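Side-chain contacts in kinectin 1 (Kinesin receptor) (PDB 4MU6), which is a Legionella pneumophila effector (LegC3) of unknown function, crystallised as its mostly helical N-terminal domain, the full-length protein being a predicted membrane-spanning coiled-coil protein: residues A[3-8]-A[245-250]; A[51-56]-A[249-254]. All blocks are in the same frame, centred on the assembly; numbering follows the deposited sequence.

In the fold
Starting at the N terminus, the loop 3-8 is laid against helix 227-273 before the chain enters helix 10-22; contact 1 therefore closes a span of more than 230 residues. Helix 43-105 then brings 51-56 up to the same helix 227-273, and contact 2 closes a shorter span that starts later in the sequence. The two closures begin 48 residues apart and end on the same stretch of helix 227-273, sharing Ser-249 and Asp-250, so they overlap there instead of forming separate loops. Their centres lie about 7 Å apart, and they touch: Leu-5 CD2 packs 3.8 Å from Leu-53 O. Together they join the N-terminal loop, helix 43-105 and helix 227-273.

Contact 1: A[3-8]-A[245-250]; sequences MFLANC and EKKCSD
The backbone around Leu-5 approaches one face of helix 227-273, with Leu-5 CA 6.9 Å from Cys-248 CA. Residues 4-6 have helical backbone angles but lack the regular bonds of a helix, whereas 245-250 is continuous helix. No hydrogen bond joins the two segments, so the contact rests on van der Waals packing. Leu-5, buried and directed at the helix, and Lys-247 carry most of it. Leu-5 CD1 lies 3.9 Å from Cys-248 CB and equally near Cys-248 N; it is the CB methylene of Cys-248 that faces the leucine methyl. With CG of Lys-247 opposite the backbone N (chi1 -175°) and the next two torsions also extended, its aliphatic chain reaches out from the helix and runs alongside Leu-5, where Lys-247 CD comes within 3.8 Å of Leu-5 CB. The same extended torsions bring Lys-247 CE to 3.5 Å from Ala-6 CA, while the last one (chi4 61°) merely turns NZ aside from the line of the chain. The lysine thus works here through its carbons, CD on Leu-5 CB and CE on the backbone of Ala-6. Within the loop, Asn-7 ND2 donates to O of Met-3, a selenomethionine, over 2.7 Å in a nearly straight bond, closing the turn that carries Leu-5 and Ala-6. Helix 43-105 borders the same loop: Asp-60 accepts from the backbone N atoms of Phe-4 and Leu-5, the Phe-4 side chain touches Ser-56 and Ser-59, and Cys-248 packs on Arg-57, while Glu-245 forms a salt bridge with Lys-61. The loop that leads into helix 10-22 is therefore held against both long helices, 43-105 and 227-273.

Contact 2: A[51-56]-A[249-254]; sequences ATLLKS and SDLIQE
Two long helices of the N-terminal domain, 43-105 and 227-273, pack side by side here in nearly antiparallel fashion: the axes of 51-56 and 249-254 make an angle of 163° and approach to 10.0 Å. Leu-53 is the buried residue that bridges them. Leu-53 CD1 sits between Ile-252 CG1, at 3.7 Å, and the backbone C of Leu-251, at 3.9 Å; the Leu-53 and Ile-252 side chains run antiparallel alongside each other. Leu-53 CD2 meets both CB and CD1 of Leu-251, each at 4.1 Å, and the Leu-53 and Leu-251 side chains lie roughly perpendicular. Ile-252 has CG1 next to its backbone N (chi1 -68°), which carries that branch across to Leu-53 and brings Ile-252 CD1 to the margin of the contact, 4.4 Å from Leu-54 CD2. No hydrogen bond joins the segments. Around this apolar patch, Leu-53 also packs on Cys-8, Leu-251 on Leu-5 and Ile-10, and Ile-252 on His-46 and Thr-50, so the N-terminal loop and the start of helix 10-22 join the same packing. The result is a near-antiparallel pair of long helices packed through leucine and isoleucine, as expected in a domain classed as coiled coil.

Contact 1: A[3-8]-A[245-250]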
# COMPACT_ATOMS: atom_id res chain seq x y z
N MSE A 3 5.84 -2.89 21.08
CA MSE A 3 6.80 -1.92 20.57
C MSE A 3 8.00 -1.76 21.47
O MSE A 3 7.90 -1.86 22.69
CB MSE A 3 6.10 -0.57 20.40
CG MSE A 3 4.93 -0.66 19.44
SE MSE A 3 5.58 -1.16 17.67
CE MSE A 3 6.55 0.48 17.34
N PHE A 4 9.15 -1.49 20.86
CA PHE A 4 10.38 -1.31 21.62
C PHE A 4 10.69 0.15 21.95
O PHE A 4 10.87 0.49 23.12
CB PHE A 4 11.56 -1.93 20.87
CG PHE A 4 11.56 -3.44 20.89
CD1 PHE A 4 12.06 -4.13 21.99
CD2 PHE A 4 11.08 -4.17 19.80
CE1 PHE A 4 12.08 -5.52 22.01
CE2 PHE A 4 11.10 -5.56 19.81
CZ PHE A 4 11.60 -6.24 20.91
N LEU A 5 10.77 1.01 20.93
CA LEU A 5 11.20 2.39 21.17
C LEU A 5 10.26 3.09 22.14
O LEU A 5 10.70 3.73 23.09
CB LEU A 5 11.28 3.20 19.87
CG LEU A 5 12.39 2.89 18.87
CD1 LEU A 5 12.47 4.00 17.84
CD2 LEU A 5 13.74 2.69 19.57
N ALA A 6 8.96 2.93 21.90
CA ALA A 6 7.93 3.59 22.70
C ALA A 6 7.94 3.14 24.15
O ALA A 6 7.46 3.86 25.02
CB ALA A 6 6.56 3.35 22.09
N ASN A 7 8.48 1.96 24.40
CA ASN A 7 8.50 1.40 25.75
C ASN A 7 9.89 1.39 26.39
O ASN A 7 10.11 0.76 27.42
CB ASN A 7 7.91 -0.01 25.74
CG ASN A 7 6.43 -0.02 25.43
OD1 ASN A 7 5.64 0.62 26.13
ND2 ASN A 7 6.05 -0.71 24.36
N CYS A 8 10.82 2.11 25.77
CA CYS A 8 12.19 2.15 26.27
C CYS A 8 12.34 3.08 27.46
O CYS A 8 12.07 4.28 27.36
CB CYS A 8 13.17 2.56 25.16
SG CYS A 8 14.93 2.41 25.60
N GLU A 245 12.42 6.94 13.13
CA GLU A 245 13.80 7.39 12.96
C GLU A 245 14.12 8.56 13.92
O GLU A 245 15.16 8.56 14.58
CB GLU A 245 14.07 7.81 11.51
CG GLU A 245 14.19 6.67 10.52
CD GLU A 245 15.59 6.10 10.48
OE1 GLU A 245 16.55 6.86 10.75
OE2 GLU A 245 15.73 4.90 10.17
N LYS A 246 13.23 9.54 13.97
CA LYS A 246 13.42 10.67 14.88
C LYS A 246 13.44 10.21 16.32
O LYS A 246 14.31 10.62 17.08
CB LYS A 246 12.32 11.73 14.71
CG LYS A 246 12.34 12.44 13.37
CD LYS A 246 13.48 13.44 13.26
CE LYS A 246 13.38 14.23 11.96
NZ LYS A 246 12.04 14.86 11.80
N LYS A 247 12.47 9.37 16.68
CA LYS A 247 12.33 8.88 18.05
C LYS A 247 13.60 8.17 18.51
O LYS A 247 14.04 8.30 19.67
CB LYS A 247 11.13 7.93 18.13
CG LYS A 247 10.83 7.45 19.53
CD LYS A 247 9.56 6.61 19.55
CE LYS A 247 9.10 6.37 20.98
NZ LYS A 247 8.78 7.63 21.73
N CYS A 248 14.20 7.43 17.58
CA CYS A 248 15.45 6.74 17.83
C CYS A 248 16.61 7.73 18.00
O CYS A 248 17.45 7.55 18.89
CB CYS A 248 15.76 5.79 16.67
SG CYS A 248 17.26 4.83 16.89
N SER A 249 16.66 8.75 17.15
CA SER A 249 17.67 9.79 17.32
C SER A 249 17.58 10.49 18.68
O SER A 249 18.60 10.82 19.28
CB SER A 249 17.60 10.83 16.20
OG SER A 249 18.49 10.48 15.17
N ASP A 250 16.35 10.70 19.16
CA ASP A 250 16.15 11.39 20.44
C ASP A 250 16.58 10.52 21.62
O ASP A 250 17.15 11.01 22.59
CB ASP A 250 14.68 11.78 20.62
CG ASP A 250 14.26 12.91 19.70
OD1 ASP A 250 15.14 13.55 19.09
OD2 ASP A 250 13.03 13.17 19.61

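Contact 2: A[51-56]-A[249-254]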
# COMPACT_ATOMS: atom_id res chain seq x y z
N ALA A 51 23.62 0.61 19.46
CA ALA A 51 23.30 -0.56 18.62
C ALA A 51 21.98 -1.18 19.04
O ALA A 51 21.15 -1.53 18.19
CB ALA A 51 24.45 -1.63 18.64
N THR A 52 21.77 -1.31 20.35
CA THR A 52 20.49 -1.77 20.88
C THR A 52 19.33 -0.88 20.41
O THR A 52 18.27 -1.38 20.03
CB THR A 52 20.48 -1.82 22.41
OG1 THR A 52 21.36 -2.86 22.86
CG2 THR A 52 19.06 -2.07 22.94
N LEU A 53 19.51 0.43 20.45
CA LEU A 53 18.42 1.32 20.03
C LEU A 53 18.11 1.20 18.54
O LEU A 53 16.95 1.25 18.13
CB LEU A 53 18.71 2.78 20.42
CG LEU A 53 18.56 3.03 21.93
CD1 LEU A 53 19.19 4.35 22.32
CD2 LEU A 53 17.09 3.01 22.30
N LEU A 54 19.15 1.02 17.74
CA LEU A 54 18.98 0.91 16.30
C LEU A 54 18.25 -0.38 15.94
O LEU A 54 17.37 -0.38 15.05
CB LEU A 54 20.32 0.97 15.58
CG LEU A 54 20.98 2.34 15.64
CD1 LEU A 54 22.41 2.22 15.19
CD2 LEU A 54 20.21 3.35 14.79
N LYS A 55 18.62 -1.47 16.62
CA LYS A 55 17.96 -2.75 16.43
C LYS A 55 16.50 -2.66 16.81
O LYS A 55 15.64 -3.19 16.11
CB LYS A 55 18.62 -3.86 17.22
CG LYS A 55 19.92 -4.41 16.63
CD LYS A 55 20.63 -5.33 17.63
CE LYS A 55 21.94 -5.92 17.09
NZ LYS A 55 23.09 -4.96 17.07
N SER A 56 16.23 -1.99 17.93
CA SER A 56 14.86 -1.74 18.39
C SER A 56 14.06 -0.91 17.38
O SER A 56 12.89 -1.20 17.10
CB SER A 56 14.89 -1.02 19.74
OG SER A 56 15.33 -1.89 20.76
N SER A 249 16.66 8.75 17.15
CA SER A 249 17.67 9.79 17.32
C SER A 249 17.58 10.49 18.68
O SER A 249 18.60 10.82 19.28
CB SER A 249 17.60 10.83 16.20
OG SER A 249 18.49 10.48 15.17
N ASP A 250 16.35 10.70 19.16
CA ASP A 250 16.15 11.39 20.44
C ASP A 250 16.58 10.52 21.62
O ASP A 250 17.15 11.01 22.59
CB ASP A 250 14.68 11.78 20.62
CG ASP A 250 14.26 12.91 19.70
OD1 ASP A 250 15.14 13.55 19.09
OD2 ASP A 250 13.03 13.17 19.61
N LEU A 251 16.27 9.23 21.53
CA LEU A 251 16.65 8.26 22.55
C LEU A 251 18.16 8.11 22.64
O LEU A 251 18.74 8.00 23.73
CB LEU A 251 15.98 6.92 22.27
CG LEU A 251 14.52 6.83 22.75
CD1 LEU A 251 13.83 5.57 22.23
CD2 LEU A 251 14.47 6.90 24.28
N ILE A 252 18.81 8.12 21.48
CA ILE A 252 20.26 8.08 21.47
C ILE A 252 20.84 9.34 22.13
O ILE A 252 21.75 9.25 22.96
CB ILE A 252 20.81 7.88 20.05
CG1 ILE A 252 20.45 6.47 19.56
CG2 ILE A 252 22.33 8.07 20.02
CD1 ILE A 252 20.45 6.32 18.08
N GLN A 253 20.30 10.50 21.78
CA GLN A 253 20.76 11.74 22.38
C GLN A 253 20.54 11.75 23.89
O GLN A 253 21.39 12.21 24.63
CB GLN A 253 20.11 12.96 21.73
CG GLN A 253 20.56 14.29 22.32
CD GLN A 253 22.07 14.46 22.30
OE1 GLN A 253 22.76 13.93 21.42
NE2 GLN A 253 22.60 15.19 23.28
N GLU A 254 19.40 11.24 24.34
CA GLU A 254 19.11 11.14 25.76
C GLU A 254 20.12 10.25 26.50
O GLU A 254 20.71 10.65 27.52
CB GLU A 254 17.70 10.59 25.99
CG GLU A 254 17.01 11.18 27.20
CD GLU A 254 15.51 10.93 27.19
OE1 GLU A 254 14.92 10.79 26.09
OE2 GLU A 254 14.91 10.89 28.30